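Side-chain contacts in malate oxidoreductase (PDB 1VL6), which probably catalyses the NAD-dependent oxidative decarboxylation of malate to pyruvate and carbon dioxide: residues F112-S117 with P133-I138; R150-L155 with I161-D166; I300-A305 with V313-S318. All coordinates share one frame; numbering follows the deposited sequence.

Contact 1. Residues F112-S117 with P133-I138; sequences FPICLS and PSFGGI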
# COMPACT_ATOMS: atom_id res chain seq x y z
N PHE A 112 -1.51 14.11 -7.01
CA PHE A 112 -2.07 13.62 -8.29
C PHE A 112 -1.57 14.53 -9.42
O PHE A 112 -1.58 15.75 -9.28
CB PHE A 112 -3.62 13.55 -8.24
CG PHE A 112 -4.15 12.68 -7.12
CD1 PHE A 112 -4.24 13.18 -5.82
CD2 PHE A 112 -4.48 11.35 -7.35
CE1 PHE A 112 -4.66 12.37 -4.77
CE2 PHE A 112 -4.92 10.53 -6.31
CZ PHE A 112 -5.01 11.05 -5.01
N PRO A 113 -1.08 13.96 -10.51
CA PRO A 113 -0.70 14.76 -11.65
C PRO A 113 -1.88 15.21 -12.45
O PRO A 113 -2.71 14.39 -12.82
CB PRO A 113 0.12 13.81 -12.52
CG PRO A 113 0.29 12.60 -11.72
CD PRO A 113 -0.74 12.54 -10.70
N ILE A 114 -1.92 16.52 -12.71
CA ILE A 114 -2.89 17.12 -13.55
C ILE A 114 -2.20 17.91 -14.64
O ILE A 114 -1.80 19.06 -14.45
CB ILE A 114 -3.80 17.95 -12.71
CG1 ILE A 114 -4.76 17.00 -11.99
CG2 ILE A 114 -4.64 18.89 -13.58
CD1 ILE A 114 -5.37 17.62 -10.81
N CYS A 115 -2.04 17.24 -15.77
CA CYS A 115 -1.34 17.72 -16.91
C CYS A 115 -2.37 18.12 -17.96
O CYS A 115 -3.13 17.28 -18.50
CB CYS A 115 -0.45 16.61 -17.46
SG CYS A 115 1.09 16.30 -16.53
N LEU A 116 -2.38 19.41 -18.28
CA LEU A 116 -3.44 20.04 -19.04
C LEU A 116 -3.05 20.23 -20.48
O LEU A 116 -1.93 20.66 -20.76
CB LEU A 116 -3.73 21.41 -18.46
CG LEU A 116 -4.08 21.30 -16.98
CD1 LEU A 116 -4.13 22.71 -16.37
CD2 LEU A 116 -5.38 20.52 -16.80
N SER A 117 -3.98 19.97 -21.40
CA SER A 117 -3.74 20.29 -22.81
C SER A 117 -4.18 21.70 -23.16
O SER A 117 -4.63 21.93 -24.25
CB SER A 117 -4.40 19.29 -23.75
OG SER A 117 -5.76 19.08 -23.39
N PRO A 133 -12.39 22.33 -5.07
CA PRO A 133 -13.07 21.40 -4.18
C PRO A 133 -12.42 20.05 -4.07
O PRO A 133 -12.68 19.32 -3.12
CB PRO A 133 -14.48 21.24 -4.83
CG PRO A 133 -14.64 22.43 -5.65
CD PRO A 133 -13.26 22.70 -6.20
N SER A 134 -11.57 19.71 -5.03
CA SER A 134 -10.99 18.36 -5.08
C SER A 134 -9.62 18.21 -4.42
O SER A 134 -9.11 17.08 -4.28
CB SER A 134 -10.93 17.91 -6.56
OG SER A 134 -12.24 17.97 -7.13
N PHE A 135 -9.03 19.34 -3.98
CA PHE A 135 -7.67 19.32 -3.42
C PHE A 135 -7.50 20.19 -2.21
O PHE A 135 -8.21 21.16 -2.03
CB PHE A 135 -6.68 19.76 -4.47
CG PHE A 135 -6.68 18.88 -5.68
CD1 PHE A 135 -6.06 17.67 -5.64
CD2 PHE A 135 -7.35 19.26 -6.83
CE1 PHE A 135 -6.09 16.86 -6.75
CE2 PHE A 135 -7.38 18.46 -7.93
CZ PHE A 135 -6.77 17.25 -7.88
N GLY A 136 -6.53 19.83 -1.40
CA GLY A 136 -6.10 20.66 -0.26
C GLY A 136 -5.05 21.68 -0.60
O GLY A 136 -4.79 22.58 0.19
N GLY A 137 -4.44 21.52 -1.79
CA GLY A 137 -3.30 22.35 -2.24
C GLY A 137 -3.03 22.19 -3.72
O GLY A 137 -3.40 21.19 -4.31
N ILE A 138 -2.42 23.20 -4.32
CA ILE A 138 -2.03 23.17 -5.72
C ILE A 138 -0.54 23.38 -5.86
O ILE A 138 -0.00 24.38 -5.38
CB ILE A 138 -2.72 24.29 -6.47
CG1 ILE A 138 -4.24 24.24 -6.26
CG2 ILE A 138 -2.35 24.23 -7.93
CD1 ILE A 138 -4.99 23.22 -7.13

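Contact 2. Residues R150-L155 with I161-D166; sequences RILQRL and IPVFHD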
# COMPACT_ATOMS: atom_id res chain seq x y z
N ARG A 150 1.83 35.63 -13.66
CA ARG A 150 0.42 36.00 -13.54
C ARG A 150 -0.36 34.80 -13.01
O ARG A 150 -1.24 34.97 -12.15
CB ARG A 150 -0.16 36.44 -14.90
CG ARG A 150 -0.56 37.93 -15.06
CD ARG A 150 -0.89 38.38 -16.56
NE ARG A 150 0.28 38.90 -17.32
CZ ARG A 150 1.16 38.18 -18.10
NH1 ARG A 150 1.08 36.86 -18.27
NH2 ARG A 150 2.16 38.81 -18.73
N ILE A 151 -0.02 33.59 -13.49
CA ILE A 151 -0.78 32.42 -13.08
C ILE A 151 -0.65 32.18 -11.56
O ILE A 151 -1.64 32.00 -10.85
CB ILE A 151 -0.38 31.19 -13.88
CG1 ILE A 151 -0.79 31.37 -15.34
CG2 ILE A 151 -1.04 29.93 -13.32
CD1 ILE A 151 -0.34 30.26 -16.25
N LEU A 152 0.57 32.20 -11.06
CA LEU A 152 0.76 32.05 -9.62
C LEU A 152 0.02 33.11 -8.82
O LEU A 152 -0.64 32.81 -7.87
CB LEU A 152 2.24 32.07 -9.26
CG LEU A 152 2.53 31.92 -7.76
CD1 LEU A 152 1.98 30.57 -7.33
CD2 LEU A 152 4.03 32.02 -7.50
N GLN A 153 0.18 34.36 -9.20
CA GLN A 153 -0.34 35.45 -8.44
C GLN A 153 -1.86 35.37 -8.39
O GLN A 153 -2.46 35.50 -7.32
CB GLN A 153 0.10 36.76 -9.04
CG GLN A 153 -0.32 38.00 -8.24
CD GLN A 153 -0.92 39.09 -9.14
OE1 GLN A 153 -2.07 38.97 -9.63
NE2 GLN A 153 -0.14 40.15 -9.36
N ARG A 154 -2.47 35.12 -9.55
CA ARG A 154 -3.93 35.11 -9.61
C ARG A 154 -4.49 33.96 -8.78
O ARG A 154 -5.44 34.15 -8.03
CB ARG A 154 -4.42 35.01 -11.04
CG ARG A 154 -4.14 36.22 -11.89
CD ARG A 154 -5.20 37.29 -11.89
NE ARG A 154 -6.48 36.72 -12.30
CZ ARG A 154 -6.86 36.55 -13.58
NH1 ARG A 154 -6.09 36.91 -14.59
NH2 ARG A 154 -8.02 35.98 -13.83
N LEU A 155 -3.92 32.79 -8.92
CA LEU A 155 -4.46 31.62 -8.25
C LEU A 155 -4.27 31.75 -6.76
O LEU A 155 -5.17 31.43 -5.97
CB LEU A 155 -3.81 30.34 -8.78
CG LEU A 155 -4.14 30.04 -10.25
CD1 LEU A 155 -3.33 28.86 -10.78
CD2 LEU A 155 -5.60 29.77 -10.47
N ILE A 161 -7.06 27.56 -1.10
CA ILE A 161 -6.14 26.55 -0.73
C ILE A 161 -4.80 27.08 -1.20
O ILE A 161 -4.78 27.92 -2.08
CB ILE A 161 -6.44 25.21 -1.42
CG1 ILE A 161 -6.54 25.34 -2.96
CG2 ILE A 161 -7.65 24.66 -0.88
CD1 ILE A 161 -6.67 23.98 -3.71
N PRO A 162 -3.70 26.67 -0.58
CA PRO A 162 -2.42 27.22 -0.94
C PRO A 162 -2.06 26.82 -2.36
O PRO A 162 -2.47 25.75 -2.84
CB PRO A 162 -1.45 26.57 0.09
CG PRO A 162 -2.13 25.31 0.52
CD PRO A 162 -3.60 25.71 0.52
N VAL A 163 -1.33 27.71 -3.04
CA VAL A 163 -0.82 27.46 -4.35
C VAL A 163 0.64 27.81 -4.32
O VAL A 163 1.00 28.90 -3.90
CB VAL A 163 -1.47 28.37 -5.36
CG1 VAL A 163 -1.00 28.04 -6.77
CG2 VAL A 163 -3.01 28.31 -5.24
N PHE A 164 1.46 26.88 -4.80
CA PHE A 164 2.90 26.96 -4.73
C PHE A 164 3.41 26.59 -6.12
O PHE A 164 2.92 25.61 -6.69
CB PHE A 164 3.37 25.91 -3.74
CG PHE A 164 4.86 25.85 -3.53
CD1 PHE A 164 5.54 26.86 -2.86
CD2 PHE A 164 5.58 24.74 -3.93
CE1 PHE A 164 6.91 26.78 -2.64
CE2 PHE A 164 6.97 24.65 -3.71
CZ PHE A 164 7.63 25.68 -3.07
N HIS A 165 4.37 27.34 -6.65
CA HIS A 165 5.10 26.95 -7.89
C HIS A 165 6.60 26.76 -7.61
O HIS A 165 7.31 27.74 -7.33
CB HIS A 165 4.91 28.01 -8.97
CG HIS A 165 5.55 27.67 -10.28
ND1 HIS A 165 5.81 28.63 -11.23
CD2 HIS A 165 5.98 26.50 -10.80
CE1 HIS A 165 6.37 28.06 -12.29
NE2 HIS A 165 6.50 26.77 -12.05
N ASP A 166 7.05 25.52 -7.63
CA ASP A 166 8.45 25.21 -7.33
C ASP A 166 9.48 26.11 -7.91
O ASP A 166 10.32 26.63 -7.20
CB ASP A 166 8.84 23.86 -7.89
CG ASP A 166 8.52 22.79 -6.99
OD1 ASP A 166 7.36 22.32 -6.99
OD2 ASP A 166 9.42 22.42 -6.20

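Contact 3. Residues I300-A305 with V313-S318; sequences IDPELA and VATGRS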
# COMPACT_ATOMS: atom_id res chain seq x y z
N ILE A 300 29.27 27.25 -15.32
CA ILE A 300 30.68 26.91 -15.45
C ILE A 300 30.91 25.60 -14.78
O ILE A 300 30.26 25.32 -13.81
CB ILE A 300 31.57 27.98 -14.83
CG1 ILE A 300 33.04 27.60 -14.97
CG2 ILE A 300 31.21 28.18 -13.39
CD1 ILE A 300 34.01 28.75 -14.59
N ASP A 301 31.83 24.79 -15.32
CA ASP A 301 32.14 23.51 -14.71
C ASP A 301 32.63 23.77 -13.30
O ASP A 301 33.41 24.67 -13.09
CB ASP A 301 33.19 22.77 -15.51
CG ASP A 301 33.63 21.49 -14.81
OD1 ASP A 301 32.84 20.51 -14.76
OD2 ASP A 301 34.74 21.42 -14.25
N PRO A 302 32.11 23.05 -12.32
CA PRO A 302 32.47 23.31 -10.92
C PRO A 302 33.94 23.15 -10.60
O PRO A 302 34.49 23.98 -9.89
CB PRO A 302 31.61 22.32 -10.11
CG PRO A 302 30.51 21.87 -11.04
CD PRO A 302 31.08 21.98 -12.44
N GLU A 303 34.58 22.10 -11.10
CA GLU A 303 36.01 21.94 -10.79
C GLU A 303 36.76 23.13 -11.42
O GLU A 303 37.55 23.81 -10.74
CB GLU A 303 36.54 20.59 -11.27
CG GLU A 303 38.00 20.36 -10.91
CD GLU A 303 38.26 20.37 -9.42
OE1 GLU A 303 37.34 20.07 -8.64
OE2 GLU A 303 39.40 20.68 -9.04
N LEU A 304 36.46 23.42 -12.69
CA LEU A 304 37.09 24.52 -13.37
C LEU A 304 36.96 25.80 -12.54
O LEU A 304 37.90 26.58 -12.39
CB LEU A 304 36.46 24.74 -14.75
CG LEU A 304 37.05 25.87 -15.61
CD1 LEU A 304 38.57 25.77 -15.77
CD2 LEU A 304 36.43 25.85 -16.96
N ALA A 305 35.79 26.02 -11.99
CA ALA A 305 35.59 27.18 -11.17
C ALA A 305 36.48 27.16 -9.94
O ALA A 305 37.06 28.20 -9.62
CB ALA A 305 34.14 27.29 -10.78
N VAL A 313 31.35 26.71 -4.48
CA VAL A 313 30.69 26.44 -5.73
C VAL A 313 29.46 25.57 -5.43
O VAL A 313 29.52 24.59 -4.64
CB VAL A 313 31.65 25.71 -6.69
CG1 VAL A 313 30.96 25.35 -7.97
CG2 VAL A 313 32.83 26.56 -6.96
N ALA A 314 28.36 25.93 -6.06
CA ALA A 314 27.15 25.17 -5.90
C ALA A 314 26.50 24.97 -7.25
O ALA A 314 26.64 25.81 -8.12
CB ALA A 314 26.17 25.91 -4.95
N THR A 315 25.80 23.85 -7.41
CA THR A 315 25.02 23.63 -8.65
C THR A 315 23.72 22.97 -8.36
O THR A 315 23.37 22.69 -7.21
CB THR A 315 25.72 22.76 -9.68
OG1 THR A 315 25.43 21.39 -9.39
CG2 THR A 315 27.20 22.92 -9.62
N GLY A 316 22.98 22.75 -9.44
CA GLY A 316 21.71 22.05 -9.36
C GLY A 316 21.83 20.54 -9.42
O GLY A 316 20.86 19.87 -9.19
N ARG A 317 23.03 20.01 -9.65
CA ARG A 317 23.21 18.56 -9.75
C ARG A 317 23.56 17.78 -8.47
O ARG A 317 24.13 18.33 -7.55
CB ARG A 317 24.28 18.29 -10.78
CG ARG A 317 24.10 19.05 -12.05
CD ARG A 317 25.40 19.05 -12.84
NE ARG A 317 25.81 17.67 -13.03
CZ ARG A 317 25.34 16.91 -14.01
NH1 ARG A 317 24.50 17.42 -14.89
NH2 ARG A 317 25.71 15.65 -14.13
N SER A 318 23.23 16.49 -8.46
CA SER A 318 23.60 15.59 -7.36
C SER A 318 25.02 15.04 -7.52
O SER A 318 25.63 14.50 -6.62
CB SER A 318 22.59 14.43 -7.27
OG SER A 318 22.39 13.73 -8.50

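Contact 1. Residues F112-S117 with P133-I138
Ile114 and Phe135 face each other across the contact. The end of the isoleucine, CD1, meets the far end of the phenylalanine ring. CD1 of Ile114 lies 3.3 Å from CZ of Phe135, with CE2 of the same ring next nearest. CG1 of Ile114 stands anti to its own carbonyl carbon (chi1 -77°), and the extended outer torsion carries CD1 out towards the ring. In Phe135, CG is likewise anti to the carbonyl carbon (chi1 -60°), which sends the ring out from the loop just before strand 137-140.

Phe112 touches the same ring from another side. Its CD1 sits near the plane of the Phe135 ring, 4.2 Å from CE1 of Phe135 and at the ring edge. In the conformer described here the two ring planes are inclined by about 50°. Phe112 is modelled in two conformations, and its share of the contact is less certain.

All three side chains are buried and the contact is wholly apolar. Ile114 and Phe135 also both rest on Ala73 of strand 71-76. Phe112 stacks on Phe112 of a second subunit, and Ser134 OG bonds to the backbone N of Cys115 of that subunit, so the contact borders the subunit interface. The setting is a parallel sheet in the malic enzyme N-terminal region, where strands 110-115 and 137-140 flank strand 71-76. A side chain of strand 110-115 and one from the loop leading into strand 137-140 meet over the small alanine of the strand between them.

Contact 2. Residues R150-L155 with I161-D166
Leu152 is the first residue of segment 150-155 to reach the strand. Its CG is anti to the backbone N (chi1 180°), and this swings the branch towards the strand although the CB bond itself does not aim there. CD1 does the touching. It lies 3.9 Å from CG1 of Val163 and equally far from the backbone O of that residue. The Leu152 and Val163 side chains lie alongside one another, running opposite ways. The same CD1 reaches further along the strand to His165, 4.2 Å from its CB. The histidine takes part through this CB and its backbone N. Its ring leads away, and ND1 is hydrogen-bonded to Gln168 NE2.

One turn on, Leu155 points toward the strand. Its CB is 4.2 Å from Val163 CG1, and its backbone O is 3.9 Å from Val163 CG2. CG1 of Val163 thus meets both leucines, while CG2 lies against Leu155, near its carbonyl as well as its CB.

The short helix and strand axes run nearly antiparallel, at 163°, and approach to 8.5 Å. This is the return leg of a beta-alpha-beta unit made of strand 137-140, helix 147-158 and strand 163-165. Leu152 and Val163 also pack on Leu140 of the adjacent strand. Ile151 and Leu155 touch helix 121-130, while Phe164, on the other face of the sheet, packs against helix 330-340.

Contact 3. Residues I300-A305 with V313-S318
A beta-alpha-beta unit of the NAD-binding domain closes here, where the first turn of helix 302-307 packs on strand 312-315. Pro302 and Val313 lead the contact, with CB of Pro302 3.8 Å from CG1 of Val313. That methyl is anti to the backbone N of the valine (chi1 177°), and it sits close to both CA and CB of the proline. The other methyl, CG2, meets Ala305 three residues on, 4.1 Å from its CB. The forked valine therefore spans two helix residues.

Further along the strand, the Thr315 side chain lies roughly perpendicular to that of Pro302. Its CG2 meets the outer part of the ring, 3.8 Å from CG of Pro302. The unit consists of strand 289-292, helix 302-307 and strand 312-315, and the last strand lies at the edge of the domain's mixed sheet, paired with 289-292. Ala305 also packs on Ile281 of helix 278-281.

The polar groups beside this apolar patch are tied down locally. Asp301 is the N-cap of the helix. Its OD2 accepts from Leu304 N at 3.1 Å in a nearly straight bond (168°), met on the anti side of the carboxylate and somewhat out of its plane. Thr315 turns its hydroxyl away from the proline, and OG1 accepts from Arg317 N at 2.8 Å, forming an ST turn. A valine in place of Thr315 would probably leave Arg317 N without this acceptor and free the turn to shift. The Arg317 side chain continues outwards to a salt bridge with Asp319 and a hydrogen bond to the backbone O of Pro296.

How the contacts relate
From the N terminus, contact 1 comes first and closes the loop through helix 121-130, between strand 110-115 and the start of strand 137-140. Contact 2 follows it, closing the short connection from helix 147-158 to strand 163-165. Contact 3 closes a similar helix-to-strand return much later. The three loops lie in series; none nests in or crosses another. Contacts 1 and 2 share the parallel sheet and touch: Ile138 pairs through its backbone with Pro162 and Phe164, probably by hydrogen bonds. Contact 3 belongs to the other sheet, in the NAD-binding domain. Its centre is about 31 Å from that of contact 2, across the chain's centre.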